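Side-chain contacts in SUMO-1 cysteine protease S273R (African swine fever virus pig/Kenya/KEN-50/1950, PDB 6LJ9), which probably acts as a cysteine protease that cuts the viral precursors pp220 and pp62 into core-shell proteins and blunts host innate immune signalling: residues E95-Q98 against R99-I102; Q126-M129 against V130-Y133; L138-E142 against G143-K147; M201-V204 against K205-L209. One frame throughout, in Å; residues are numbered along the deposited sequence.

Contact 1: E95-Q98 against R99-I102; sequences ETLQ and RWAI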
# COMPACT_ATOMS: atom_id res chain seq x y z
N GLU B 95 -5.94 -7.74 18.39
CA GLU B 95 -4.91 -6.73 18.58
C GLU B 95 -3.77 -6.86 17.58
O GLU B 95 -3.04 -5.89 17.36
CB GLU B 95 -4.38 -6.81 20.01
CG GLU B 95 -5.44 -6.54 21.06
CD GLU B 95 -5.02 -6.97 22.45
OE1 GLU B 95 -3.82 -7.28 22.64
OE2 GLU B 95 -5.88 -6.99 23.36
N THR B 96 -3.59 -8.04 16.98
CA THR B 96 -2.58 -8.19 15.94
C THR B 96 -3.06 -7.60 14.61
O THR B 96 -2.31 -6.87 13.95
CB THR B 96 -2.21 -9.67 15.77
OG1 THR B 96 -1.57 -10.14 16.95
CG2 THR B 96 -1.28 -9.86 14.58
N LEU B 97 -4.30 -7.91 14.22
CA LEU B 97 -4.83 -7.38 12.97
C LEU B 97 -5.04 -5.87 13.04
O LEU B 97 -4.93 -5.19 12.01
CB LEU B 97 -6.15 -8.08 12.62
CG LEU B 97 -6.05 -9.59 12.37
CD1 LEU B 97 -7.40 -10.14 11.95
CD2 LEU B 97 -4.99 -9.90 11.33
N GLN B 98 -5.33 -5.34 14.23
CA GLN B 98 -5.41 -3.89 14.39
C GLN B 98 -4.06 -3.22 14.16
O GLN B 98 -4.01 -2.09 13.67
CB GLN B 98 -5.95 -3.54 15.77
CG GLN B 98 -7.44 -3.77 15.94
CD GLN B 98 -7.90 -3.55 17.37
OE1 GLN B 98 -7.20 -3.90 18.32
NE2 GLN B 98 -9.08 -2.97 17.53
N ARG B 99 -2.96 -3.90 14.49
CA ARG B 99 -1.64 -3.32 14.26
C ARG B 99 -1.23 -3.41 12.80
O ARG B 99 -0.57 -2.51 12.28
CB ARG B 99 -0.60 -4.02 15.15
CG ARG B 99 -0.60 -3.54 16.59
CD ARG B 99 0.28 -4.43 17.47
NE ARG B 99 0.48 -3.84 18.79
CZ ARG B 99 -0.40 -3.91 19.78
NH1 ARG B 99 -1.55 -4.55 19.61
NH2 ARG B 99 -0.13 -3.34 20.95
N TRP B 100 -1.62 -4.49 12.12
CA TRP B 100 -1.30 -4.62 10.70
C TRP B 100 -2.05 -3.59 9.86
O TRP B 100 -1.55 -3.17 8.81
CB TRP B 100 -1.62 -6.03 10.21
CG TRP B 100 -0.71 -7.08 10.77
CD1 TRP B 100 0.39 -6.89 11.55
CD2 TRP B 100 -0.84 -8.50 10.59
NE1 TRP B 100 0.96 -8.09 11.87
CE2 TRP B 100 0.23 -9.10 11.29
CE3 TRP B 100 -1.74 -9.32 9.92
CZ2 TRP B 100 0.41 -10.48 11.34
CZ3 TRP B 100 -1.56 -10.69 9.96
CH2 TRP B 100 -0.49 -11.26 10.66
N ALA B 101 -3.23 -3.16 10.32
CA ALA B 101 -3.98 -2.13 9.61
C ALA B 101 -3.28 -0.78 9.65
O ALA B 101 -3.57 0.08 8.82
CB ALA B 101 -5.38 -2.01 10.19
N ILE B 102 -2.37 -0.57 10.60
CA ILE B 102 -1.56 0.64 10.62
C ILE B 102 -0.58 0.64 9.45
O ILE B 102 -0.47 1.63 8.71
CB ILE B 102 -0.83 0.79 11.96
CG1 ILE B 102 -1.78 0.57 13.13
CG2 ILE B 102 -0.15 2.15 12.06
CD1 ILE B 102 -1.10 0.52 14.48
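Trp100 N donates to Thr96 O at 3.1 Å, lying in the plane of that carbonyl, and Ala101 N to Leu97 O at 3.1 Å, the i to i+4 pattern of an unbroken α-helix. A side chain can reinforce the main-chain bonds of its own turn, as Arg99 illustrates. Its NH1 reaches Glu95 O at 3.0 Å, with the oxygen in the guanidinium plane but the donor lifted 46° from the plane of the carbonyl; Arg99 N adds a weak second bond to the same oxygen. With CG beside its backbone N (chi1 -79°) and the chain extended to NE, the arginine runs back to that earlier carbonyl, while NE binds Phe76 O. Thr96 and Trp100 point the same way, and the threonine methyl CG2 sits over the indole face, 4.0 Å from the centroid of the six-membered ring, a CH-pi contact. Leu97 CD2 comes in obliquely at Trp100 CE3, 3.6 Å away. Thr96 OG1 turns instead to Asn92 O. Around this turn of helix 90-103, Glu95, Thr96 and Arg99 rest on strand 78-79, Leu97 and Trp100 on helix 232-244, where Arg241 makes a cation-pi contact with the indole, and Gln98, Ala101 and Ile102 face strand 139-141.

Contact 2: Q126-M129 against V130-Y133; sequences QVDM and VKVY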
# COMPACT_ATOMS: atom_id res chain seq x y z
N GLN B 126 -24.03 -5.46 9.72
CA GLN B 126 -23.09 -6.34 9.04
C GLN B 126 -22.11 -5.52 8.22
O GLN B 126 -22.29 -4.32 7.99
CB GLN B 126 -23.84 -7.32 8.13
CG GLN B 126 -24.80 -8.23 8.86
CD GLN B 126 -25.67 -9.02 7.90
OE1 GLN B 126 -25.84 -8.65 6.74
NE2 GLN B 126 -26.23 -10.12 8.39
N VAL B 127 -21.05 -6.18 7.77
CA VAL B 127 -20.07 -5.55 6.90
C VAL B 127 -20.55 -5.64 5.46
O VAL B 127 -21.15 -6.64 5.05
CB VAL B 127 -18.68 -6.19 7.09
CG1 VAL B 127 -18.63 -7.59 6.48
CG2 VAL B 127 -17.60 -5.29 6.51
N ASP B 128 -20.33 -4.57 4.70
CA ASP B 128 -20.67 -4.53 3.28
C ASP B 128 -19.37 -4.36 2.51
O ASP B 128 -18.73 -3.31 2.58
CB ASP B 128 -21.65 -3.39 2.99
CG ASP B 128 -22.27 -3.48 1.60
OD1 ASP B 128 -21.62 -4.01 0.68
OD2 ASP B 128 -23.42 -3.02 1.43
N MSE B 129 -18.97 -5.41 1.79
CA MSE B 129 -17.67 -5.44 1.13
C MSE B 129 -17.52 -4.33 0.09
O MSE B 129 -16.42 -3.85 -0.16
CB MSE B 129 -17.45 -6.80 0.47
CG MSE B 129 -15.98 -7.20 0.36
SE MSE B 129 -15.09 -7.18 2.10
CE MSE B 129 -16.23 -8.44 3.04
N VAL B 130 -18.65 -3.92 -0.50
CA VAL B 130 -18.62 -2.78 -1.41
C VAL B 130 -18.33 -1.49 -0.65
O VAL B 130 -17.52 -0.66 -1.08
CB VAL B 130 -19.94 -2.68 -2.20
CG1 VAL B 130 -19.96 -1.42 -3.05
CG2 VAL B 130 -20.13 -3.91 -3.06
N LYS B 131 -18.99 -1.30 0.50
CA LYS B 131 -18.71 -0.13 1.32
C LYS B 131 -17.29 -0.20 1.89
O LYS B 131 -16.67 0.85 2.13
CB LYS B 131 -19.73 -0.01 2.45
CG LYS B 131 -21.18 0.08 1.99
CD LYS B 131 -22.14 0.09 3.18
CE LYS B 131 -22.36 1.50 3.72
NZ LYS B 131 -23.28 2.27 2.84
N VAL B 132 -16.76 -1.40 2.09
CA VAL B 132 -15.36 -1.55 2.49
C VAL B 132 -14.45 -1.04 1.39
O VAL B 132 -13.49 -0.30 1.64
CB VAL B 132 -15.05 -3.02 2.85
CG1 VAL B 132 -13.56 -3.22 3.03
CG2 VAL B 132 -15.80 -3.42 4.10
N TYR B 133 -14.74 -1.42 0.15
CA TYR B 133 -13.92 -0.99 -0.98
C TYR B 133 -14.03 0.52 -1.20
O TYR B 133 -13.04 1.17 -1.54
CB TYR B 133 -14.32 -1.75 -2.24
CG TYR B 133 -13.41 -1.53 -3.42
CD1 TYR B 133 -12.29 -2.33 -3.62
CD2 TYR B 133 -13.67 -0.53 -4.34
CE1 TYR B 133 -11.46 -2.13 -4.70
CE2 TYR B 133 -12.84 -0.32 -5.42
CZ TYR B 133 -11.73 -1.13 -5.60
OH TYR B 133 -10.91 -0.92 -6.68
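The Asp128 carboxylate meets the first turn of helix 129-134 in two ways. Val130 N donates to OD1 at 3.2 Å, approaching on its anti side and 28° out of the carboxylate plane. Above that plane, on the same side as Val130 N, passes the aliphatic part of Lys131, its CG 3.7 Å from Asp128 CG. The other flat group, the Tyr133 ring, leads away to Trp181, the two ring planes inclined at about 35°. Asp128 is the N-cap of the helix, its CG held anti to its own N (chi1 -167°), and its main-chain oxygen takes the next bond: Val132 N to Asp128 O is 2.8 Å, nearly in line with the carbonyl. Just before the cap, Val127 CG2 touches Val132 CG2 at 3.5 Å; contact between the residue preceding the cap and the fourth residue of the helix is the hydrophobic staple. The Met129 side chain, a selenomethionine, folds back on itself so that SE lies 4.2 Å from Val132 CB. Lys131 bends its chain away from the cap, leaving NZ 5.5 Å from Asp128 OD2, too far for a salt bridge, with a long, weak ion pair to Glu136. Gln207 OE1 accepts from Met129 N. The negative charge of Asp128 therefore stands at the helix's N-terminal end, where the first-turn amides and the helix dipole would be expected to stabilise the ionised carboxylate.

Contact 3: L138-E142 against G143-K147; sequences LQYVE and GKAVK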
# COMPACT_ATOMS: atom_id res chain seq x y z
N LEU B 138 -16.67 1.39 9.05
CA LEU B 138 -15.83 1.68 10.21
C LEU B 138 -14.94 0.49 10.54
O LEU B 138 -15.43 -0.63 10.72
CB LEU B 138 -16.69 2.04 11.42
CG LEU B 138 -17.19 3.48 11.56
CD1 LEU B 138 -18.19 3.57 12.69
CD2 LEU B 138 -16.02 4.42 11.81
N GLN B 139 -13.64 0.73 10.60
CA GLN B 139 -12.67 -0.20 11.14
C GLN B 139 -11.92 0.49 12.28
O GLN B 139 -11.99 1.71 12.45
CB GLN B 139 -11.69 -0.69 10.07
CG GLN B 139 -10.73 0.37 9.56
CD GLN B 139 -9.83 -0.15 8.46
OE1 GLN B 139 -9.93 0.28 7.31
NE2 GLN B 139 -8.95 -1.08 8.81
N TYR B 140 -11.21 -0.31 13.06
CA TYR B 140 -10.55 0.19 14.27
C TYR B 140 -9.05 -0.02 14.14
O TYR B 140 -8.54 -1.13 14.32
CB TYR B 140 -11.13 -0.47 15.51
CG TYR B 140 -12.55 -0.02 15.76
CD1 TYR B 140 -13.62 -0.68 15.18
CD2 TYR B 140 -12.81 1.09 16.56
CE1 TYR B 140 -14.92 -0.26 15.40
CE2 TYR B 140 -14.10 1.52 16.78
CZ TYR B 140 -15.16 0.84 16.20
OH TYR B 140 -16.45 1.27 16.42
N VAL B 141 -8.35 1.06 13.80
CA VAL B 141 -6.90 1.09 13.68
C VAL B 141 -6.34 1.79 14.90
O VAL B 141 -6.79 2.89 15.25
CB VAL B 141 -6.47 1.80 12.38
CG1 VAL B 141 -4.96 1.85 12.27
CG2 VAL B 141 -7.08 1.10 11.17
N GLU B 142 -5.36 1.17 15.55
CA GLU B 142 -4.89 1.56 16.89
C GLU B 142 -6.12 1.45 17.79
O GLU B 142 -6.78 0.40 17.80
CB GLU B 142 -4.21 2.92 16.85
CG GLU B 142 -3.24 3.11 15.70
CD GLU B 142 -2.37 4.34 15.86
OE1 GLU B 142 -2.07 4.71 17.01
OE2 GLU B 142 -1.98 4.94 14.83
N GLY B 143 -6.46 2.48 18.56
CA GLY B 143 -7.69 2.47 19.32
C GLY B 143 -8.67 3.50 18.80
O GLY B 143 -9.44 4.09 19.56
N LYS B 144 -8.65 3.72 17.48
CA LYS B 144 -9.38 4.80 16.85
C LYS B 144 -10.22 4.28 15.70
O LYS B 144 -9.76 3.45 14.91
CB LYS B 144 -8.41 5.88 16.35
CG LYS B 144 -9.05 6.96 15.50
CD LYS B 144 -8.03 7.99 15.07
CE LYS B 144 -8.65 9.00 14.13
NZ LYS B 144 -9.84 9.64 14.75
N ALA B 145 -11.46 4.77 15.61
CA ALA B 145 -12.33 4.43 14.49
C ALA B 145 -11.83 5.10 13.21
O ALA B 145 -11.39 6.25 13.23
CB ALA B 145 -13.76 4.86 14.79
N VAL B 146 -11.91 4.37 12.10
CA VAL B 146 -11.33 4.81 10.84
C VAL B 146 -12.22 4.36 9.70
O VAL B 146 -12.70 3.22 9.68
CB VAL B 146 -9.89 4.28 10.68
CG1 VAL B 146 -9.49 4.22 9.21
CG2 VAL B 146 -8.90 5.14 11.46
N LYS B 147 -12.44 5.26 8.74
CA LYS B 147 -13.09 4.93 7.47
C LYS B 147 -12.14 5.28 6.34
O LYS B 147 -11.74 6.44 6.21
CB LYS B 147 -14.42 5.67 7.31
CG LYS B 147 -15.42 5.37 8.41
CD LYS B 147 -16.85 5.36 7.90
CE LYS B 147 -17.21 6.66 7.20
NZ LYS B 147 -18.64 7.03 7.42
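Gln139 and Val146 form a hydrogen-bonded antiparallel pair: Gln139 N gives an almost straight bond (178°) to Val146 O at 2.8 Å, and Val146 N returns one to Gln139 O at 2.7 Å. Val141 and Lys144 make the second such pair, with both bonds at about 3.0 Å: Val141 N to Lys144 O, and Lys144 N to Val141 O, the latter with its donor well above the carbonyl plane. Between them, at the non-hydrogen-bonded pair of Tyr140 and Ala145, CA-H...O contacts take over, Tyr140 CA pointing to Lys144 O and Ala145 CA to Gln139 O. These strands, 139-141 and 144-146, are a two-stranded β-hairpin with a two-residue turn; Glu142, at positive phi, and Gly143 give it a backbone close to type II'. Apolar contacts divide between its faces. On one, the Ala145 methyl is approached by Leu138 CD2 at 3.8 Å and by Tyr140 CE2 at 3.9 Å, while Leu138 CD2 also meets Lys147 CG. On the other, Val141 CB lies diagonally 4.2 Å from Val146 CG2, and Gln139 runs alongside Val146. Polar contacts tie the hairpin to strand 107-109. The buried Gln139 has CG between its backbone N and carbonyl carbon (chi1 69°), and its extended chain carries NE2 to Asn109 OD1 and Phe107 O. Asn109 ND2 in turn binds the main-chain Tyr140 O, while Val141 packs on Ala101 and Ile102 of helix 90-103.

Contact 4: M201-V204 against K205-L209; sequences MERV and KQQLL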
# COMPACT_ATOMS: atom_id res chain seq x y z
N MSE B 201 -19.46 -16.32 2.00
CA MSE B 201 -18.60 -16.14 0.84
C MSE B 201 -19.42 -15.87 -0.42
O MSE B 201 -19.04 -15.06 -1.26
CB MSE B 201 -17.70 -17.36 0.63
CG MSE B 201 -16.77 -17.65 1.80
SE MSE B 201 -15.74 -19.29 1.57
CE MSE B 201 -14.65 -18.74 0.05
N GLU B 202 -20.55 -16.57 -0.54
CA GLU B 202 -21.43 -16.36 -1.68
C GLU B 202 -22.07 -14.97 -1.63
O GLU B 202 -22.21 -14.31 -2.67
CB GLU B 202 -22.50 -17.45 -1.72
CG GLU B 202 -21.99 -18.82 -2.13
CD GLU B 202 -21.36 -18.82 -3.51
OE1 GLU B 202 -20.18 -19.22 -3.62
OE2 GLU B 202 -22.03 -18.41 -4.48
N ARG B 203 -22.48 -14.52 -0.44
CA ARG B 203 -23.09 -13.21 -0.32
C ARG B 203 -22.11 -12.10 -0.67
O ARG B 203 -22.48 -11.11 -1.32
CB ARG B 203 -23.64 -13.02 1.10
CG ARG B 203 -24.57 -11.81 1.27
CD ARG B 203 -23.81 -10.57 1.73
NE ARG B 203 -23.22 -10.74 3.06
CZ ARG B 203 -23.83 -10.43 4.20
NH1 ARG B 203 -25.05 -9.92 4.18
NH2 ARG B 203 -23.21 -10.63 5.36
N VAL B 204 -20.85 -12.24 -0.25
CA VAL B 204 -19.84 -11.24 -0.58
C VAL B 204 -19.55 -11.24 -2.07
O VAL B 204 -19.28 -10.18 -2.66
CB VAL B 204 -18.56 -11.50 0.24
CG1 VAL B 204 -17.45 -10.53 -0.16
CG2 VAL B 204 -18.85 -11.38 1.73
N LYS B 205 -19.62 -12.40 -2.72
CA LYS B 205 -19.37 -12.47 -4.16
C LYS B 205 -20.41 -11.69 -4.95
O LYS B 205 -20.07 -10.97 -5.90
CB LYS B 205 -19.33 -13.93 -4.62
CG LYS B 205 -19.16 -14.11 -6.12
CD LYS B 205 -19.13 -15.58 -6.50
CE LYS B 205 -19.08 -15.76 -8.00
NZ LYS B 205 -19.03 -17.20 -8.39
N GLN B 206 -21.69 -11.81 -4.58
CA GLN B 206 -22.73 -11.06 -5.27
C GLN B 206 -22.56 -9.56 -5.07
O GLN B 206 -22.80 -8.77 -5.99
CB GLN B 206 -24.11 -11.51 -4.80
CG GLN B 206 -24.54 -12.86 -5.34
CD GLN B 206 -24.61 -12.87 -6.86
OE1 GLN B 206 -25.11 -11.94 -7.48
NE2 GLN B 206 -24.10 -13.94 -7.46
N GLN B 207 -22.15 -9.15 -3.87
CA GLN B 207 -21.88 -7.74 -3.62
C GLN B 207 -20.74 -7.24 -4.49
O GLN B 207 -20.86 -6.20 -5.15
CB GLN B 207 -21.57 -7.51 -2.14
CG GLN B 207 -22.75 -7.72 -1.21
CD GLN B 207 -22.41 -7.43 0.24
OE1 GLN B 207 -21.25 -7.47 0.64
NE2 GLN B 207 -23.43 -7.12 1.03
N LEU B 208 -19.63 -7.97 -4.52
CA LEU B 208 -18.47 -7.53 -5.28
C LEU B 208 -18.71 -7.61 -6.78
O LEU B 208 -18.08 -6.88 -7.55
CB LEU B 208 -17.24 -8.36 -4.89
CG LEU B 208 -16.73 -8.12 -3.47
CD1 LEU B 208 -15.51 -8.98 -3.19
CD2 LEU B 208 -16.41 -6.65 -3.27
N LEU B 209 -19.62 -8.49 -7.22
CA LEU B 209 -19.97 -8.55 -8.64
C LEU B 209 -20.70 -7.30 -9.12
O LEU B 209 -20.90 -7.15 -10.33
CB LEU B 209 -20.82 -9.79 -8.92
CG LEU B 209 -20.07 -11.10 -9.15
CD1 LEU B 209 -21.04 -12.26 -9.30
CD2 LEU B 209 -19.16 -10.99 -10.37
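Val204 and Leu208, one turn apart on helix 195-208, make the close-packed side of this segment. Their side chains point the same way, Val204 CG1 touching Leu208 CD1 at 3.9 Å, and in the main chain Leu208 N bonds Val204 O at 2.9 Å with an angle of 164°. The pair is buried against Ile183 and Trp181 of strand 181-186, with Met129 pressing on both from helix 129-134. Beside it, Arg203 and Gln207 also run together, guanidinium and amide planes only 19° apart. What touches is Arg203 CD against Gln207 NE2 at 3.5 Å, a carbon-to-nitrogen contact and no hydrogen bond; the guanidinium is engaged elsewhere, Arg203 NH1 donating to Gln126 OE1. Arg203 reaches this position by bending at chi2 and chi3, whereas Gln207 stays extended. The helix is the connection of a β-α-β crossover, lying between parallel strands 181-186 and 215-220 in the chain. Met201, a selenomethionine, packs on Tyr185, its side chain about 10 Å from that of Asn187, a likely active-site residue. The opposite character appears at Glu202 and Gln206, both exposed. There Gln206 N bonds Glu202 O at 3.2 Å, and Gln206 CG lies 3.8 Å from the same oxygen. Lys205 is fully extended, all four torsions near 180°, its side chain touching Val215, Thr217 and Ile183, and its NZ stops 5.1 Å from Glu202 OE2, an opposite charge not in contact.

In the fold
All four contacts are local, each joining residues a few positions apart in a continuous segment, so none encloses a long loop, and they follow in series without nesting or crossing. Contact 1 comes first, on helix 90-103. After strand 107-109 the chain reaches contact 2 at the start of helix 129-134, then turns back into the hairpin of contact 3, which closes only its two-residue turn. Contact 4 follows much later, in the catalytic Ulp1-type region. Space pairs them differently: contacts 1 and 3 touch, with centres 10 Å apart, joining helix to hairpin, and contacts 2 and 4 touch likewise, tying the capped helix to the crossover helix. Contacts 1 and 4 lie farthest apart, about 25 Å between centres.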